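Local coordinates for protein CaaX farnesyltransferase beta subunit Ram1 (Aspergillus fumigatus, PDB 4L9P) that probably transfers, together with its alpha subunit, the farnesyl group of farnesyl diphosphate to a cysteine near the C terminus of CaaX proteins, using one zinc ion, at residues V444-Y449 with W467-N472; L378-L383 with N399-E404. One frame throughout, in Å; residues are numbered along the deposited sequence. Where two conformers were deposited one is given.

Contact 1. Residues V444-Y449 with W467-N472; sequences VQYYHY and WKHDPN
Y449 and K468 are a hydrogen-bonded pair of this antiparallel sheet: Y449 N reaches K468 O at 3.1 Å, and K468 N returns to Y449 O at 2.9 Å. Y447 and D470 repeat the exchange two residues along. Beyond them N472 N adds a bond of 2.9 Å to Q445 O, approaching 46° out of the carbonyl plane; that oxygen also accepts from R490. The tightly packed end is at buried W467, whose six-membered ring lies against the backbone of Y449, with W467 CZ3 3.7 Å from Y449 CA, while helix 375-384 covers it through L378. The two strands make a beta hairpin with a long connection that contains neither helix nor strand, a small sheet in an otherwise helical alpha-alpha toroid. H448 and H469 share one face. There the ring of H448 works through water 1, its ND1 lying 2.8 Å from the water oxygen while the water donates to K468 O. Y446 stands against the ring of H469 obliquely, and its hydroxyl bonds to L491. On the opposite face, which carries Y447, Y449, K468 and D470, the contact runs out toward solvent at Y447. With chi1 at 52°, the Y449 ring swings back across the strand: K468 O sits over one face of the ring, while Y449 OH donates to D470 OD2 at 2.7 Å from above the carboxylate plane. The exposed Y447 lays its ring almost flat on the N472 amide, the planes 14° apart, and N472 CB makes a CH-pi contact with the same ring. Y447, D470 and N472 each have two conformers, and the hydroxyl bond and the stack are described for one of them.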
ATOM      1  N   VAL B 444       2.048 -15.915   8.348  1.00  4.96           N
ATOM      2  CA  VAL B 444       1.505 -16.465   9.604  1.00  6.51           C
ATOM      3  C   VAL B 444       2.189 -17.759  10.047  1.00  6.89           C
ATOM      4  O   VAL B 444       2.042 -18.167  11.211  1.00  8.47           O
ATOM      5  CB  VAL B 444      -0.021 -16.698   9.587  1.00  8.98           C
ATOM      6  CG1 VAL B 444      -0.822 -15.447   9.198  1.00  9.94           C
ATOM      7  CG2 VAL B 444      -0.439 -17.847   8.746  1.00 10.96           C
ATOM      8  N   GLN B 445       2.901 -18.376   9.136  1.00  5.87           N
ATOM      9  CA  GLN B 445       3.541 -19.673   9.425  1.00  5.20           C
ATOM     10  C   GLN B 445       4.955 -19.539   9.939  1.00  6.78           C
ATOM     11  O   GLN B 445       5.596 -20.580  10.174  1.00  6.06           O
ATOM     12  CB  GLN B 445       3.504 -20.507   8.155  1.00  5.93           C
ATOM     13  CG  GLN B 445       2.105 -20.784   7.696  1.00  5.69           C
ATOM     14  CD  GLN B 445       2.067 -21.459   6.314  1.00  6.42           C
ATOM     15  OE1 GLN B 445       3.025 -21.377   5.528  1.00  7.86           O
ATOM     16  NE2 GLN B 445       0.930 -22.075   5.991  1.00  6.54           N
ATOM     17  N   TYR B 446       5.501 -18.329  10.080  1.00  7.30           N
ATOM     18  CA  TYR B 446       6.876 -18.155  10.543  1.00  6.21           C
ATOM     19  C   TYR B 446       6.990 -17.087  11.593  1.00  6.50           C
ATOM     20  O   TYR B 446       6.223 -16.097  11.580  1.00  7.79           O
ATOM     21  CB  TYR B 446       7.811 -17.717   9.360  1.00  5.57           C
ATOM     22  CG  TYR B 446       7.915 -18.842   8.383  1.00  5.48           C
ATOM     23  CD1 TYR B 446       8.861 -19.843   8.609  1.00  6.27           C
ATOM     24  CD2 TYR B 446       7.039 -18.967   7.285  1.00  6.05           C
ATOM     25  CE1 TYR B 446       8.897 -20.988   7.817  1.00  6.90           C
ATOM     26  CE2 TYR B 446       7.068 -20.089   6.426  1.00  7.12           C
ATOM     27  CZ  TYR B 446       7.971 -21.109   6.735  1.00  7.65           C
ATOM     28  OH  TYR B 446       7.970 -22.246   5.986  1.00  8.35           O
ATOM     29  N   TYR B 447       7.980 -17.268  12.469  0.51  6.88           N
ATOM     30  CA  TYR B 447       8.557 -16.152  13.239  0.51  7.29           C
ATOM     31  C   TYR B 447       9.540 -15.459  12.280  0.51  6.91           C
ATOM     32  O   TYR B 447      10.463 -16.132  11.754  0.51  7.70           O
ATOM     33  CB  TYR B 447       9.369 -16.719  14.416  0.51  6.99           C
ATOM     34  CG  TYR B 447       8.538 -17.484  15.438  0.51  7.70           C
ATOM     35  CD1 TYR B 447       7.804 -16.801  16.383  0.51  8.72           C
ATOM     36  CD2 TYR B 447       8.554 -18.887  15.501  0.51  7.83           C
ATOM     37  CE1 TYR B 447       7.063 -17.483  17.349  0.51  9.57           C
ATOM     38  CE2 TYR B 447       7.809 -19.586  16.447  0.51  8.34           C
ATOM     39  CZ  TYR B 447       7.056 -18.870  17.368  0.51 10.89           C
ATOM     40  OH  TYR B 447       6.317 -19.544  18.325  0.51 13.46           O
ATOM     41  N   HIS B 448       9.333 -14.157  12.017  1.00  5.93           N
ATOM     42  CA  HIS B 448      10.292 -13.413  11.210  1.00  5.45           C
ATOM     43  C   HIS B 448      10.861 -12.355  12.158  1.00  7.71           C
ATOM     44  O   HIS B 448      10.115 -11.606  12.787  1.00  7.85           O
ATOM     45  CB  HIS B 448       9.528 -12.665  10.068  1.00  5.98           C
ATOM     46  CG  HIS B 448       9.137 -13.581   8.944  1.00  6.22           C
ATOM     47  ND1 HIS B 448      10.057 -14.271   8.166  1.00  8.15           N
ATOM     48  CD2 HIS B 448       7.903 -13.891   8.435  1.00  7.89           C
ATOM     49  CE1 HIS B 448       9.401 -14.978   7.244  1.00  9.08           C
ATOM     50  NE2 HIS B 448       8.094 -14.757   7.379  1.00  8.29           N
ATOM     51  N   TYR B 449      12.175 -12.253  12.235  1.00  8.16           N
ATOM     52  CA  TYR B 449      12.806 -11.304  13.176  1.00  8.88           C
ATOM     53  C   TYR B 449      14.154 -10.875  12.653  1.00  9.01           C
ATOM     54  O   TYR B 449      14.712 -11.534  11.760  1.00  8.50           O
ATOM     55  CB  TYR B 449      12.978 -11.987  14.555  1.00  9.67           C
ATOM     56  CG  TYR B 449      13.666 -13.313  14.483  1.00 10.16           C
ATOM     57  CD1 TYR B 449      12.952 -14.494  14.300  1.00  9.71           C
ATOM     58  CD2 TYR B 449      15.045 -13.396  14.611  1.00 12.34           C
ATOM     59  CE1 TYR B 449      13.615 -15.725  14.199  1.00 11.44           C
ATOM     60  CE2 TYR B 449      15.698 -14.638  14.544  1.00 13.40           C
ATOM     61  CZ  TYR B 449      14.985 -15.769  14.319  1.00 13.30           C
ATOM     62  OH  TYR B 449      15.675 -16.966  14.274  1.00 15.20           O
ATOM     63  N   TRP B 467      17.544 -10.376   8.572  1.00  7.79           N
ATOM     64  CA  TRP B 467      16.296 -11.060   8.923  1.00  7.98           C
ATOM     65  C   TRP B 467      16.425 -12.566   8.778  1.00  8.83           C
ATOM     66  O   TRP B 467      16.972 -13.071   7.791  1.00  9.04           O
ATOM     67  CB  TRP B 467      15.178 -10.530   7.980  1.00  6.41           C
ATOM     68  CG  TRP B 467      14.713  -9.155   8.351  1.00  7.03           C
ATOM     69  CD1 TRP B 467      15.331  -7.947   8.046  1.00  8.63           C
ATOM     70  CD2 TRP B 467      13.594  -8.840   9.192  1.00  6.78           C
ATOM     71  NE1 TRP B 467      14.602  -6.906   8.608  1.00  8.40           N
ATOM     72  CE2 TRP B 467      13.550  -7.410   9.317  1.00  6.65           C
ATOM     73  CE3 TRP B 467      12.587  -9.613   9.800  1.00  6.72           C
ATOM     74  CZ2 TRP B 467      12.530  -6.752  10.005  1.00  6.04           C
ATOM     75  CZ3 TRP B 467      11.603  -8.958  10.539  1.00  6.86           C
ATOM     76  CH2 TRP B 467      11.599  -7.549  10.652  1.00  6.67           C
ATOM     77  N   LYS B 468      15.918 -13.259   9.798  1.00  8.44           N
ATOM     78  CA  LYS B 468      15.938 -14.722   9.871  1.00  8.52           C
ATOM     79  C   LYS B 468      14.551 -15.208  10.199  1.00  8.32           C
ATOM     80  O   LYS B 468      13.648 -14.406  10.483  1.00  8.14           O
ATOM     81  CB  LYS B 468      16.985 -15.203  10.912  1.00 12.02           C
ATOM     82  CG  LYS B 468      18.394 -14.770  10.420  1.00 15.70           C
ATOM     83  CD  LYS B 468      19.498 -15.537  10.979  1.00 19.71           C
ATOM     84  CE  LYS B 468      20.867 -14.855  10.755  1.00 22.34           C
ATOM     85  NZ  LYS B 468      21.304 -14.539   9.347  1.00 23.44           N
ATOM     86  N   HIS B 469      14.363 -16.519  10.148  1.00  9.16           N
ATOM     87  CA  HIS B 469      13.002 -17.043  10.330  1.00  9.02           C
ATOM     88  C   HIS B 469      13.072 -18.377  11.045  1.00  9.56           C
ATOM     89  O   HIS B 469      14.079 -19.121  10.925  1.00 10.95           O
ATOM     90  CB  HIS B 469      12.286 -17.227   8.980  1.00  9.89           C
ATOM     91  CG  HIS B 469      13.103 -17.939   7.957  1.00 10.92           C
ATOM     92  ND1 HIS B 469      13.145 -19.322   7.879  1.00 11.38           N
ATOM     93  CD2 HIS B 469      13.914 -17.484   6.972  1.00 12.13           C
ATOM     94  CE1 HIS B 469      13.975 -19.684   6.918  1.00 11.96           C
ATOM     95  NE2 HIS B 469      14.446 -18.591   6.336  1.00 12.07           N
ATOM     96  N   ASP B 470      12.049 -18.648  11.836  1.00  9.34           N
ATOM     97  CA  ASP B 470      11.849 -19.971  12.486  0.71 11.05           C
ATOM     98  C   ASP B 470      10.420 -20.374  12.170  1.00  9.77           C
ATOM     99  O   ASP B 470       9.530 -19.511  12.045  1.00  8.56           O
ATOM    100  CB  ASP B 470      11.910 -19.930  14.058  0.71 14.35           C
ATOM    101  CG  ASP B 470      13.229 -19.342  14.657  0.71 16.78           C
ATOM    102  OD1 ASP B 470      13.230 -18.924  15.826  0.71 20.76           O
ATOM    103  OD2 ASP B 470      14.217 -19.268  13.994  0.71 15.90           O
ATOM    104  N   PRO B 471      10.116 -21.662  12.039  1.00 10.11           N
ATOM    105  CA  PRO B 471       8.714 -22.010  11.796  1.00  9.86           C
ATOM    106  C   PRO B 471       7.842 -21.735  13.004  1.00  9.44           C
ATOM    107  O   PRO B 471       8.249 -21.985  14.139  1.00 11.64           O
ATOM    108  CB  PRO B 471       8.725 -23.524  11.440  1.00 12.60           C
ATOM    109  CG  PRO B 471      10.004 -23.950  11.772  1.00 14.64           C
ATOM    110  CD  PRO B 471      10.991 -22.842  11.993  1.00 11.80           C
ATOM    111  N   ASN B 472       6.636 -21.267  12.758  0.62  9.07           N
ATOM    112  CA  ASN B 472       5.642 -21.205  13.826  0.62  8.79           C
ATOM    113  C   ASN B 472       4.641 -22.308  13.511  0.62  8.29           C
ATOM    114  O   ASN B 472       3.790 -22.190  12.634  0.62  7.89           O
ATOM    115  CB  ASN B 472       4.991 -19.832  13.859  0.62  9.52           C
ATOM    116  CG  ASN B 472       4.323 -19.600  15.152  0.62 10.42           C
ATOM    117  OD1 ASN B 472       4.105 -20.545  15.879  0.62 10.15           O
ATOM    118  ND2 ASN B 472       4.008 -18.364  15.468  0.62 11.00           N
TER
HETATM  119  O   HOH W   1      12.561 -12.984   8.362  1.00  8.14           O

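Contact 2. Residues L378-L383 with N399-E404; sequences LVQAAL and NLYSRE
Helix 375-384 presents one side, through Q380, to the irregular chain at N399 and L400 just ahead of helix 403-413, the nearest CA atoms, those of Q380 and N399, being 7.4 Å apart. Q380 bridges that gap. Its CG lies anti to the carbonyl carbon (chi1 -73°), and from there the extended chain carries the amide across to the N399-L400 backbone. Q380 OE1 accepts from L400 N at 2.8 Å, the donor standing 38° above the plane of the amide carbonyl. From the other branch, Q380 NE2 donates a longer bond of 3.3 Å to N399 OD1. The two amide planes are turned 51° apart, and the side chains cross at about a right angle. Held from both branches, the Q380 amide has its rotation fixed and brings a buried N-H of the loop its acceptor. N399 uses its own nitrogen on D481, so its amide links the helix to a third part of the chain. Q380 OE1 also faces the edge of the Y401 ring, 4.2 Å from Y401 CD1, and W376 stacks on that ring. Beside the polar pair a small apolar patch forms where L383 CD1 meets L400 CD1 at 3.9 Å. Y348 of the alpha subunit Ram2 packs on both leucines, and L342 of helix 338-346 on L400. A glutamine side chain thus ties a helix to the linker that precedes the next one in an alpha-alpha toroid, beside the alpha subunit.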
ATOM      1  N   LEU B 378       7.466  -6.218  10.849  1.00  5.47           N
ATOM      2  CA  LEU B 378       8.281  -4.985  10.899  1.00  5.42           C
ATOM      3  C   LEU B 378       7.980  -4.239  12.193  1.00  5.82           C
ATOM      4  O   LEU B 378       8.912  -3.822  12.923  1.00  6.90           O
ATOM      5  CB  LEU B 378       7.964  -4.062   9.694  1.00  6.34           C
ATOM      6  CG  LEU B 378       8.215  -4.781   8.366  1.00  5.98           C
ATOM      7  CD1 LEU B 378       7.831  -3.803   7.189  1.00  8.16           C
ATOM      8  CD2 LEU B 378       9.630  -5.319   8.168  1.00  6.71           C
ATOM      9  N   VAL B 379       6.684  -4.058  12.535  0.76  5.80           N
ATOM     10  CA  VAL B 379       6.343  -3.313  13.753  0.76  6.86           C
ATOM     11  C   VAL B 379       6.790  -4.143  14.979  0.76  6.56           C
ATOM     12  O   VAL B 379       7.318  -3.616  15.977  0.76  6.47           O
ATOM     13  CB  VAL B 379       4.821  -3.020  13.798  0.76  7.93           C
ATOM     14  CG1 VAL B 379       4.356  -2.496  15.232  0.76  9.71           C
ATOM     15  CG2 VAL B 379       4.511  -1.978  12.681  0.76  7.59           C
ATOM     16  N   GLN B 380       6.550  -5.454  14.923  1.00  6.38           N
ATOM     17  CA  GLN B 380       6.943  -6.327  16.054  1.00  8.07           C
ATOM     18  C   GLN B 380       8.460  -6.269  16.283  1.00  7.09           C
ATOM     19  O   GLN B 380       8.931  -6.190  17.438  1.00  7.61           O
ATOM     20  CB  GLN B 380       6.415  -7.713  15.797  1.00  8.60           C
ATOM     21  CG  GLN B 380       4.806  -7.635  16.028  1.00 10.80           C
ATOM     22  CD  GLN B 380       3.928  -8.780  15.528  1.00 12.54           C
ATOM     23  OE1 GLN B 380       2.704  -8.683  15.640  1.00 10.22           O
ATOM     24  NE2 GLN B 380       4.520  -9.863  15.047  1.00 14.11           N
ATOM     25  N   ALA B 381       9.242  -6.202  15.207  1.00  7.02           N
ATOM     26  CA  ALA B 381      10.707  -6.040  15.370  1.00  7.40           C
ATOM     27  C   ALA B 381      11.034  -4.674  15.967  1.00  6.90           C
ATOM     28  O   ALA B 381      12.014  -4.523  16.711  1.00  9.78           O
ATOM     29  CB  ALA B 381      11.419  -6.186  14.027  1.00  8.13           C
ATOM     30  N   ALA B 382      10.264  -3.641  15.601  1.00  6.75           N
ATOM     31  CA  ALA B 382      10.520  -2.313  16.166  1.00  7.45           C
ATOM     32  C   ALA B 382      10.289  -2.303  17.677  1.00  9.01           C
ATOM     33  O   ALA B 382      10.983  -1.589  18.393  1.00 11.79           O
ATOM     34  CB  ALA B 382       9.662  -1.237  15.467  1.00  8.22           C
ATOM     35  N   LEU B 383       9.351  -3.134  18.154  1.00  8.54           N
ATOM     36  CA  LEU B 383       9.043  -3.238  19.570  1.00  9.65           C
ATOM     37  C   LEU B 383       9.991  -4.217  20.282  1.00 10.02           C
ATOM     38  O   LEU B 383      10.386  -3.964  21.457  1.00 13.30           O
ATOM     39  CB  LEU B 383       7.621  -3.770  19.743  1.00 10.19           C
ATOM     40  CG  LEU B 383       6.521  -2.803  19.222  1.00 10.57           C
ATOM     41  CD1 LEU B 383       5.135  -3.404  19.356  1.00 10.85           C
ATOM     42  CD2 LEU B 383       6.631  -1.424  19.889  1.00 12.94           C
ATOM     43  N   ASN B 399       2.651 -11.954  18.342  1.00 10.23           N
ATOM     44  CA  ASN B 399       1.823 -11.486  17.240  1.00  8.91           C
ATOM     45  C   ASN B 399       0.706 -10.677  17.793  1.00  8.83           C
ATOM     46  O   ASN B 399      -0.018 -11.154  18.673  1.00 11.26           O
ATOM     47  CB  ASN B 399       1.291 -12.677  16.471  1.00 10.63           C
ATOM     48  CG  ASN B 399       2.397 -13.453  15.883  1.00 13.26           C
ATOM     49  OD1 ASN B 399       3.214 -12.860  15.132  1.00 13.38           O
ATOM     50  ND2 ASN B 399       2.517 -14.759  16.257  1.00 15.87           N
ATOM     51  N   LEU B 400       0.577  -9.446  17.320  1.00  7.72           N
ATOM     52  CA  LEU B 400      -0.396  -8.509  17.845  1.00  7.21           C
ATOM     53  C   LEU B 400      -1.719  -8.454  17.061  1.00  7.38           C
ATOM     54  O   LEU B 400      -2.503  -7.567  17.284  1.00  9.15           O
ATOM     55  CB  LEU B 400       0.253  -7.108  17.986  1.00  9.15           C
ATOM     56  CG  LEU B 400       1.416  -7.095  19.015  1.00 11.07           C
ATOM     57  CD1 LEU B 400       1.993  -5.656  19.053  1.00 13.18           C
ATOM     58  CD2 LEU B 400       0.997  -7.544  20.403  1.00 13.99           C
ATOM     59  N   TYR B 401      -1.924  -9.397  16.151  1.00  7.33           N
ATOM     60  CA  TYR B 401      -3.118  -9.538  15.332  1.00  6.43           C
ATOM     61  C   TYR B 401      -3.509 -11.029  15.448  1.00  6.27           C
ATOM     62  O   TYR B 401      -2.802 -11.821  16.089  1.00  7.11           O
ATOM     63  CB  TYR B 401      -2.854  -9.186  13.845  1.00  6.18           C
ATOM     64  CG  TYR B 401      -1.878 -10.123  13.189  1.00  5.76           C
ATOM     65  CD1 TYR B 401      -0.523 -10.039  13.402  1.00  7.09           C
ATOM     66  CD2 TYR B 401      -2.352 -11.087  12.306  1.00  6.17           C
ATOM     67  CE1 TYR B 401       0.381 -10.926  12.801  1.00  7.62           C
ATOM     68  CE2 TYR B 401      -1.455 -11.973  11.655  1.00  6.80           C
ATOM     69  CZ  TYR B 401      -0.090 -11.889  11.896  1.00  8.50           C
ATOM     70  OH  TYR B 401       0.753 -12.804  11.244  1.00 10.23           O
ATOM     71  N   SER B 402      -4.623 -11.405  14.813  1.00  5.26           N
ATOM     72  CA  SER B 402      -5.118 -12.782  14.855  1.00  5.18           C
ATOM     73  C   SER B 402      -4.640 -13.569  13.648  1.00  4.85           C
ATOM     74  O   SER B 402      -5.186 -13.446  12.533  1.00  6.56           O
ATOM     75  CB  SER B 402      -6.667 -12.787  14.922  1.00  6.66           C
ATOM     76  OG  SER B 402      -7.115 -14.145  14.833  1.00  7.01           O
ATOM     77  N   ARG B 403      -3.669 -14.460  13.870  1.00  5.25           N
ATOM     78  CA  ARG B 403      -3.243 -15.354  12.795  1.00  5.29           C
ATOM     79  C   ARG B 403      -4.361 -16.319  12.395  1.00  5.08           C
ATOM     80  O   ARG B 403      -4.523 -16.636  11.210  1.00  5.79           O
ATOM     81  CB  ARG B 403      -1.975 -16.136  13.211  1.00  6.60           C
ATOM     82  CG  ARG B 403      -0.708 -15.262  13.307  1.00  8.20           C
ATOM     83  CD  ARG B 403       0.585 -16.182  13.585  1.00 11.54           C
ATOM     84  NE  ARG B 403       0.517 -16.959  14.779  1.00 14.17           N
ATOM     85  CZ  ARG B 403       0.663 -18.270  14.842  1.00 11.65           C
ATOM     86  NH1 ARG B 403       0.994 -19.036  13.753  1.00 11.17           N
ATOM     87  NH2 ARG B 403       0.568 -18.831  16.032  1.00 13.14           N
ATOM     88  N   GLU B 404      -5.157 -16.739  13.372  1.00  4.92           N
ATOM     89  CA  GLU B 404      -6.285 -17.627  13.083  1.00  5.60           C
ATOM     90  C   GLU B 404      -7.235 -16.909  12.103  1.00  5.35           C
ATOM     91  O   GLU B 404      -7.660 -17.508  11.127  1.00  5.76           O
ATOM     92  CB  GLU B 404      -7.056 -17.941  14.387  1.00  7.00           C
ATOM     93  CG  GLU B 404      -8.356 -18.687  14.102  1.00  8.27           C
ATOM     94  CD  GLU B 404      -9.119 -19.176  15.320  1.00  9.86           C
ATOM     95  OE1 GLU B 404      -8.721 -18.816  16.444  1.00 12.04           O
ATOM     96  OE2 GLU B 404     -10.056 -19.991  15.122  1.00 10.76           O
TER

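From the N terminus, helix 375-384 comes first, and contact 2 closes the mostly non-helical loop that leads from it to 399-404. Helices 403-413 and 431-444 follow before contact 1 closes the long connection between its strands. The two contacts are therefore in series, neither nested nor crossed, with centres about 11 Å apart. They nonetheless touch: R403 NH1 lies 2.9 Å from V444 O, a probable hydrogen bond from the start of helix 403-413 to the chain just ahead of strand 446-449, and W467 CH2 packs on A381 CB at 3.6 Å. The sheet is thereby joined to helices 375-384 and 403-413, away from the zinc and the isoprenoid pocket.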